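Local coordinates for protein echicetin A-chain (Echis carinatus, PDB 1OZ7) that binds the platelet receptor GPIbalpha as part of a snaclec, blocking platelet aggregation by itself but promoting aggregation when IgM-kappa is bound as well, at residues 12-17 against 48-53; 4-9 against 125-130. One frame throughout, in Å; residues are numbered along the deposited sequence.

Interactions 1 and 2 lie about 9 Å apart, centre to centre, and share one antiparallel sheet of the C-type lectin-like fold. Its strand 12-21 runs between strand 7-9 and strand 121-127, so that the beginning and the end of the chain meet there. Interaction 2 spans this middle strand, joining residues 4-9 to 125-130; interaction 1, nested inside that loop along the chain, packs the same strand against helix 45-58. Backbone bonds tie the two contacts together: Y14 N probably bonds S7 O, and M15 O probably accepts from C125 N. Helix and chain ends are thus fastened to the same central strand.

Interaction 1: residues 12-17 against 48-53; sequences YCYMLF and EILVDI
Strand 12-17 passes beside helix segment 48-53 with its closest alpha carbons, those of Y14 and V51, 8.1 Å apart, a spacing that leaves room for side chains to fill the interface. Y14 leaves its strand toward the helix and offers its ring to two neighbouring helical residues. L50 covers one face: its CD1 methyl sits 4.1 Å from the centroid of the Y14 ring and only 5° from the ring normal, a CH-pi contact almost centred on the ring. L50 sets out toward the strand; with CG anti to the backbone N (chi1 168°) the side chain extends that way, and chi2 of -70° turns CD1 over the ring. V51 adds CG2, which approaches Y14 CE2 obliquely at 4.3 Å. Leucine suits the first place because a terminal methyl can settle over a ring, and the shorter, beta-branched valine fits beside it, where the backbone lies nearer. Tyrosine supplies a broad apolar surface, yet its OH still needs a polar partner, which it finds in the carboxylate of E47, one turn before V51; N9 of the adjoining strand also touches both Y14 and L50. The contact is buried and almost wholly apolar, the helix-on-sheet packing by which the second helix of a C-type lectin-like domain covers the sheet that holds both chain ends.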
ATOM      1  N   TYR A  12       4.895 -28.904  -4.102  1.00 33.22           N
ATOM      2  CA  TYR A  12       5.937 -27.883  -4.127  1.00 29.89           C
ATOM      3  C   TYR A  12       6.774 -28.121  -2.882  1.00 27.28           C
ATOM      4  O   TYR A  12       6.265 -28.632  -1.885  1.00 25.94           O
ATOM      5  CB  TYR A  12       5.325 -26.485  -4.056  1.00 32.53           C
ATOM      6  CG  TYR A  12       5.150 -25.789  -5.385  1.00 35.79           C
ATOM      7  CD1 TYR A  12       6.244 -25.261  -6.068  1.00 37.76           C
ATOM      8  CD2 TYR A  12       3.886 -25.635  -5.949  1.00 40.17           C
ATOM      9  CE1 TYR A  12       6.083 -24.593  -7.283  1.00 41.16           C
ATOM     10  CE2 TYR A  12       3.713 -24.971  -7.162  1.00 43.27           C
ATOM     11  CZ  TYR A  12       4.814 -24.453  -7.823  1.00 43.77           C
ATOM     12  OH  TYR A  12       4.640 -23.797  -9.024  1.00 46.56           O
ATOM     13  N   CYS A  13       8.050 -27.759  -2.937  1.00 26.03           N
ATOM     14  CA  CYS A  13       8.944 -27.923  -1.797  1.00 24.16           C
ATOM     15  C   CYS A  13       9.206 -26.552  -1.209  1.00 23.84           C
ATOM     16  O   CYS A  13       9.419 -25.595  -1.947  1.00 19.32           O
ATOM     17  CB  CYS A  13      10.260 -28.559  -2.234  1.00 26.23           C
ATOM     18  SG  CYS A  13      10.064 -30.222  -2.959  1.00 29.99           S
ATOM     19  N   TYR A  14       9.192 -26.465   0.121  1.00 24.48           N
ATOM     20  CA  TYR A  14       9.397 -25.202   0.822  1.00 24.48           C
ATOM     21  C   TYR A  14      10.334 -25.325   2.003  1.00 25.17           C
ATOM     22  O   TYR A  14      10.294 -26.310   2.746  1.00 24.36           O
ATOM     23  CB  TYR A  14       8.086 -24.668   1.413  1.00 24.93           C
ATOM     24  CG  TYR A  14       6.910 -24.521   0.483  1.00 24.96           C
ATOM     25  CD1 TYR A  14       6.348 -25.628  -0.149  1.00 24.81           C
ATOM     26  CD2 TYR A  14       6.314 -23.274   0.288  1.00 25.06           C
ATOM     27  CE1 TYR A  14       5.213 -25.494  -0.947  1.00 26.10           C
ATOM     28  CE2 TYR A  14       5.187 -23.131  -0.507  1.00 24.64           C
ATOM     29  CZ  TYR A  14       4.640 -24.242  -1.120  1.00 25.61           C
ATOM     30  OH  TYR A  14       3.519 -24.096  -1.898  1.00 23.75           O
ATOM     31  N   MET A  15      11.153 -24.300   2.201  1.00 24.45           N
ATOM     32  CA  MET A  15      12.018 -24.275   3.357  1.00 24.29           C
ATOM     33  C   MET A  15      12.247 -22.856   3.843  1.00 23.95           C
ATOM     34  O   MET A  15      12.486 -21.938   3.059  1.00 24.41           O
ATOM     35  CB  MET A  15      13.357 -24.939   3.083  1.00 26.51           C
ATOM     36  CG  MET A  15      14.255 -24.919   4.306  1.00 29.60           C
ATOM     37  SD  MET A  15      15.560 -26.144   4.237  1.00 43.03           S
ATOM     38  CE  MET A  15      15.447 -26.863   5.904  1.00 35.36           C
ATOM     39  N   LEU A  16      12.154 -22.687   5.152  1.00 22.99           N
ATOM     40  CA  LEU A  16      12.379 -21.402   5.780  1.00 23.17           C
ATOM     41  C   LEU A  16      13.830 -21.405   6.227  1.00 22.35           C
ATOM     42  O   LEU A  16      14.288 -22.361   6.834  1.00 23.24           O
ATOM     43  CB  LEU A  16      11.464 -21.246   6.988  1.00 23.63           C
ATOM     44  N   PHE A  17      14.554 -20.339   5.919  1.00 22.90           N
ATOM     45  CA  PHE A  17      15.953 -20.227   6.306  1.00 22.57           C
ATOM     46  C   PHE A  17      16.149 -19.116   7.316  1.00 24.91           C
ATOM     47  O   PHE A  17      15.814 -17.960   7.058  1.00 24.40           O
ATOM     48  CB  PHE A  17      16.803 -19.962   5.079  1.00 20.99           C
ATOM     49  CG  PHE A  17      16.882 -21.131   4.160  1.00 23.02           C
ATOM     50  CD1 PHE A  17      17.812 -22.139   4.383  1.00 21.91           C
ATOM     51  CD2 PHE A  17      15.979 -21.265   3.116  1.00 22.30           C
ATOM     52  CE1 PHE A  17      17.833 -23.257   3.584  1.00 21.58           C
ATOM     53  CE2 PHE A  17      15.993 -22.381   2.315  1.00 20.23           C
ATOM     54  CZ  PHE A  17      16.916 -23.380   2.544  1.00 19.76           C
ATOM     55  N   GLU A  48      -0.839 -19.690   2.069  1.00 17.87           N
ATOM     56  CA  GLU A  48      -0.443 -18.631   3.004  1.00 18.83           C
ATOM     57  C   GLU A  48      -0.356 -19.235   4.390  1.00 19.28           C
ATOM     58  O   GLU A  48       0.537 -18.919   5.182  1.00 16.46           O
ATOM     59  CB  GLU A  48      -1.481 -17.518   2.998  1.00 16.19           C
ATOM     60  N   ILE A  49      -1.306 -20.121   4.667  1.00 20.85           N
ATOM     61  CA  ILE A  49      -1.377 -20.797   5.944  1.00 21.59           C
ATOM     62  C   ILE A  49      -0.276 -21.842   6.116  1.00 21.91           C
ATOM     63  O   ILE A  49       0.279 -21.979   7.199  1.00 22.51           O
ATOM     64  CB  ILE A  49      -2.780 -21.414   6.121  1.00 23.56           C
ATOM     65  CG1 ILE A  49      -3.636 -20.476   6.971  1.00 20.61           C
ATOM     66  CG2 ILE A  49      -2.694 -22.803   6.708  1.00 27.58           C
ATOM     67  CD1 ILE A  49      -5.073 -20.862   7.008  1.00 21.58           C
ATOM     68  N   LEU A  50       0.061 -22.561   5.052  1.00 21.24           N
ATOM     69  CA  LEU A  50       1.112 -23.580   5.144  1.00 22.18           C
ATOM     70  C   LEU A  50       2.498 -22.952   5.342  1.00 23.10           C
ATOM     71  O   LEU A  50       3.402 -23.587   5.880  1.00 22.51           O
ATOM     72  CB  LEU A  50       1.087 -24.466   3.885  1.00 18.47           C
ATOM     73  CG  LEU A  50       2.187 -25.464   3.498  1.00 15.42           C
ATOM     74  CD1 LEU A  50       3.431 -24.714   3.077  1.00 14.72           C
ATOM     75  CD2 LEU A  50       2.485 -26.426   4.624  1.00 14.24           C
ATOM     76  N   VAL A  51       2.657 -21.702   4.915  1.00 23.35           N
ATOM     77  CA  VAL A  51       3.933 -21.002   5.054  1.00 23.10           C
ATOM     78  C   VAL A  51       4.153 -20.373   6.441  1.00 23.59           C
ATOM     79  O   VAL A  51       5.231 -20.514   7.021  1.00 23.81           O
ATOM     80  CB  VAL A  51       4.076 -19.886   3.998  1.00 21.27           C
ATOM     81  CG1 VAL A  51       5.398 -19.151   4.203  1.00 21.66           C
ATOM     82  CG2 VAL A  51       4.019 -20.477   2.607  1.00 23.04           C
ATOM     83  N   ASP A  52       3.150 -19.670   6.963  1.00 24.25           N
ATOM     84  CA  ASP A  52       3.289 -19.041   8.275  1.00 25.40           C
ATOM     85  C   ASP A  52       3.618 -20.083   9.331  1.00 26.09           C
ATOM     86  O   ASP A  52       4.420 -19.831  10.238  1.00 25.00           O
ATOM     87  CB  ASP A  52       2.018 -18.315   8.656  1.00 25.22           C
ATOM     88  N   ILE A  53       2.996 -21.255   9.193  1.00 25.56           N
ATOM     89  CA  ILE A  53       3.193 -22.352  10.120  1.00 27.04           C
ATOM     90  C   ILE A  53       4.573 -22.968   9.953  1.00 26.39           C
ATOM     91  O   ILE A  53       5.136 -23.502  10.915  1.00 25.60           O
ATOM     92  CB  ILE A  53       2.109 -23.440   9.929  1.00 29.24           C
ATOM     93  CG1 ILE A  53       2.363 -24.608  10.885  1.00 32.05           C
ATOM     94  CG2 ILE A  53       2.097 -23.918   8.484  1.00 33.24           C
ATOM     95  CD1 ILE A  53       1.366 -25.743  10.747  1.00 36.80           C
TER

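Interaction 2: residues 4-9 against 125-130; sequences PGWSSN and CKYPVP
C125, on the last strand of the C-type lectin-like fold, meets W6 from the N-terminal segment, closing a contact between the two ends of the chain. Strand 12-21 runs between strands 7-9 and 121-127 in the sheet, so the two segments touch through side chains that reach past it; even the nearest alpha carbons, of W6 and K126, are 9.3 Å apart. C125 starts out toward the N-terminal segment, and its CB lies 4.0 Å from W6 CH2, approaching the indole obliquely. Its sulfur is committed to the disulfide with C30, which ties this strand to helix 23-33; a cysteine therefore serves both as a covalent anchor and as a small apolar surface beside the tryptophan.

K126 leaves the backbone on the far side, as expected from alternation along a strand. Its NZ ammonium group forms a salt bridge with E47 and a hydrogen bond with S41, while the side chain also makes a cation-pi contact with Y12. A long, extended lysine suits this buried place because its charged end can reach the carboxylate of E47 on helix 45-58.

Y127 turns back to the W6 side. With chi1 at 76°, its CG stands between the backbone N and carbonyl carbon, and the ring reaches the indole even though the side chain does not set out straight at it. The pair forms an offset edge-to-face stack, with ring centroids 5.0 Å apart and planes at 67°. Tryptophan contributes the wide face and tyrosine the edge, while M15 of the intervening strand also packs on W6. Across this stack, Y127 CE2 comes to 3.3 Å from W6 CZ3, meeting the indole's six-membered ring toward its rim.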
ATOM      1  N   PRO A   4      15.834 -33.460   2.242  1.00 42.72           N
ATOM      2  CA  PRO A   4      15.754 -33.521   3.703  1.00 43.99           C
ATOM      3  C   PRO A   4      15.665 -32.125   4.307  1.00 43.14           C
ATOM      4  O   PRO A   4      16.383 -31.215   3.890  1.00 44.19           O
ATOM      5  CB  PRO A   4      17.045 -34.241   4.091  1.00 45.75           C
ATOM      6  CG  PRO A   4      17.304 -35.122   2.896  1.00 46.21           C
ATOM      7  CD  PRO A   4      17.033 -34.167   1.759  1.00 44.80           C
ATOM      8  N   GLY A   5      14.773 -31.959   5.276  1.00 40.76           N
ATOM      9  CA  GLY A   5      14.619 -30.668   5.922  1.00 39.21           C
ATOM     10  C   GLY A   5      13.603 -29.775   5.239  1.00 36.49           C
ATOM     11  O   GLY A   5      13.140 -28.797   5.823  1.00 37.35           O
ATOM     12  N   TRP A   6      13.263 -30.105   3.996  1.00 32.73           N
ATOM     13  CA  TRP A   6      12.292 -29.326   3.240  1.00 28.80           C
ATOM     14  C   TRP A   6      10.909 -29.909   3.426  1.00 26.79           C
ATOM     15  O   TRP A   6      10.766 -31.092   3.711  1.00 27.16           O
ATOM     16  CB  TRP A   6      12.634 -29.328   1.752  1.00 25.75           C
ATOM     17  CG  TRP A   6      13.875 -28.566   1.410  1.00 23.16           C
ATOM     18  CD1 TRP A   6      15.156 -28.876   1.764  1.00 22.73           C
ATOM     19  CD2 TRP A   6      13.955 -27.384   0.608  1.00 20.11           C
ATOM     20  NE1 TRP A   6      16.030 -27.964   1.224  1.00 21.01           N
ATOM     21  CE2 TRP A   6      15.316 -27.037   0.511  1.00 19.69           C
ATOM     22  CE3 TRP A   6      13.005 -26.584  -0.036  1.00 18.84           C
ATOM     23  CZ2 TRP A   6      15.753 -25.921  -0.208  1.00 19.10           C
ATOM     24  CZ3 TRP A   6      13.440 -25.469  -0.751  1.00 20.00           C
ATOM     25  CH2 TRP A   6      14.800 -25.152  -0.829  1.00 19.48           C
ATOM     26  N   SER A   7       9.889 -29.074   3.262  1.00 25.30           N
ATOM     27  CA  SER A   7       8.509 -29.524   3.408  1.00 24.53           C
ATOM     28  C   SER A   7       7.753 -29.446   2.091  1.00 22.11           C
ATOM     29  O   SER A   7       8.124 -28.693   1.190  1.00 23.40           O
ATOM     30  CB  SER A   7       7.793 -28.691   4.469  1.00 21.57           C
ATOM     31  OG  SER A   7       8.360 -28.927   5.738  1.00 25.77           O
ATOM     32  N   SER A   8       6.681 -30.220   1.992  1.00 20.70           N
ATOM     33  CA  SER A   8       5.881 -30.254   0.775  1.00 21.63           C
ATOM     34  C   SER A   8       4.433 -29.775   0.918  1.00 18.75           C
ATOM     35  O   SER A   8       3.773 -29.994   1.939  1.00 15.05           O
ATOM     36  CB  SER A   8       5.887 -31.672   0.202  1.00 23.94           C
ATOM     37  OG  SER A   8       5.089 -31.742  -0.970  1.00 32.41           O
ATOM     38  N   ASN A   9       3.951 -29.115  -0.127  1.00 18.59           N
ATOM     39  CA  ASN A   9       2.583 -28.613  -0.167  1.00 20.41           C
ATOM     40  C   ASN A   9       2.256 -28.370  -1.629  1.00 19.89           C
ATOM     41  O   ASN A   9       3.069 -27.800  -2.360  1.00 19.20           O
ATOM     42  CB  ASN A   9       2.443 -27.301   0.613  1.00 19.54           C
ATOM     43  CG  ASN A   9       1.034 -26.732   0.541  1.00 21.48           C
ATOM     44  OD1 ASN A   9       0.140 -27.142   1.282  1.00 20.11           O
ATOM     45  ND2 ASN A   9       0.824 -25.798  -0.380  1.00 18.89           N
ATOM     46  N   CYS A 125      12.119 -20.298   0.969  1.00 19.23           N
ATOM     47  CA  CYS A 125      12.368 -20.647  -0.419  1.00 21.49           C
ATOM     48  C   CYS A 125      11.279 -21.581  -0.878  1.00 21.64           C
ATOM     49  O   CYS A 125      10.560 -22.168  -0.068  1.00 23.22           O
ATOM     50  CB  CYS A 125      13.714 -21.349  -0.595  1.00 22.11           C
ATOM     51  SG  CYS A 125      15.219 -20.345  -0.384  1.00 26.13           S
ATOM     52  N   LYS A 126      11.184 -21.740  -2.189  1.00 24.12           N
ATOM     53  CA  LYS A 126      10.172 -22.597  -2.787  1.00 23.36           C
ATOM     54  C   LYS A 126      10.617 -22.969  -4.196  1.00 24.06           C
ATOM     55  O   LYS A 126      11.331 -22.207  -4.859  1.00 21.54           O
ATOM     56  CB  LYS A 126       8.841 -21.843  -2.816  1.00 23.50           C
ATOM     57  CG  LYS A 126       7.702 -22.490  -3.593  1.00 22.09           C
ATOM     58  CD  LYS A 126       6.474 -21.582  -3.537  1.00 22.98           C
ATOM     59  CE  LYS A 126       5.393 -21.994  -4.517  1.00 24.40           C
ATOM     60  NZ  LYS A 126       4.302 -20.974  -4.592  1.00 21.90           N
ATOM     61  N   TYR A 127      10.220 -24.157  -4.633  1.00 26.10           N
ATOM     62  CA  TYR A 127      10.545 -24.628  -5.970  1.00 28.90           C
ATOM     63  C   TYR A 127       9.772 -25.924  -6.251  1.00 31.02           C
ATOM     64  O   TYR A 127       9.428 -26.669  -5.328  1.00 29.12           O
ATOM     65  CB  TYR A 127      12.054 -24.855  -6.098  1.00 29.63           C
ATOM     66  CG  TYR A 127      12.551 -26.117  -5.439  1.00 29.80           C
ATOM     67  CD1 TYR A 127      12.382 -27.357  -6.056  1.00 29.99           C
ATOM     68  CD2 TYR A 127      13.181 -26.078  -4.195  1.00 28.73           C
ATOM     69  CE1 TYR A 127      12.825 -28.522  -5.455  1.00 30.22           C
ATOM     70  CE2 TYR A 127      13.625 -27.241  -3.587  1.00 29.35           C
ATOM     71  CZ  TYR A 127      13.443 -28.457  -4.226  1.00 32.43           C
ATOM     72  OH  TYR A 127      13.882 -29.616  -3.639  1.00 38.65           O
ATOM     73  N   PRO A 128       9.481 -26.194  -7.535  1.00 33.09           N
ATOM     74  CA  PRO A 128       8.749 -27.385  -7.979  1.00 33.98           C
ATOM     75  C   PRO A 128       9.676 -28.533  -8.357  1.00 35.62           C
ATOM     76  O   PRO A 128      10.526 -28.383  -9.227  1.00 34.59           O
ATOM     77  CB  PRO A 128       7.975 -26.868  -9.177  1.00 33.57           C
ATOM     78  CG  PRO A 128       8.992 -25.959  -9.824  1.00 35.09           C
ATOM     79  CD  PRO A 128       9.622 -25.222  -8.638  1.00 33.45           C
ATOM     80  N   VAL A 129       9.507 -29.683  -7.712  1.00 38.40           N
ATOM     81  CA  VAL A 129      10.349 -30.836  -8.013  1.00 43.48           C
ATOM     82  C   VAL A 129      10.405 -31.155  -9.514  1.00 46.76           C
ATOM     83  O   VAL A 129      11.448 -31.569 -10.023  1.00 46.50           O
ATOM     84  CB  VAL A 129       9.875 -32.088  -7.256  1.00 44.08           C
ATOM     85  CG1 VAL A 129      10.845 -33.237  -7.498  1.00 45.05           C
ATOM     86  CG2 VAL A 129       9.765 -31.784  -5.775  1.00 43.56           C
ATOM     87  N   PRO A 130       9.282 -30.984 -10.236  1.00 50.30           N
ATOM     88  CA  PRO A 130       9.256 -31.259 -11.677  1.00 53.78           C
ATOM     89  C   PRO A 130      10.029 -30.207 -12.473  1.00 56.50           C
ATOM     90  O   PRO A 130       9.810 -30.041 -13.676  1.00 56.95           O
ATOM     91  CB  PRO A 130       7.765 -31.230 -12.011  1.00 53.59           C
ATOM     92  CG  PRO A 130       7.126 -31.658 -10.732  1.00 54.09           C
ATOM     93  CD  PRO A 130       7.908 -30.864  -9.719  1.00 52.23           C
TER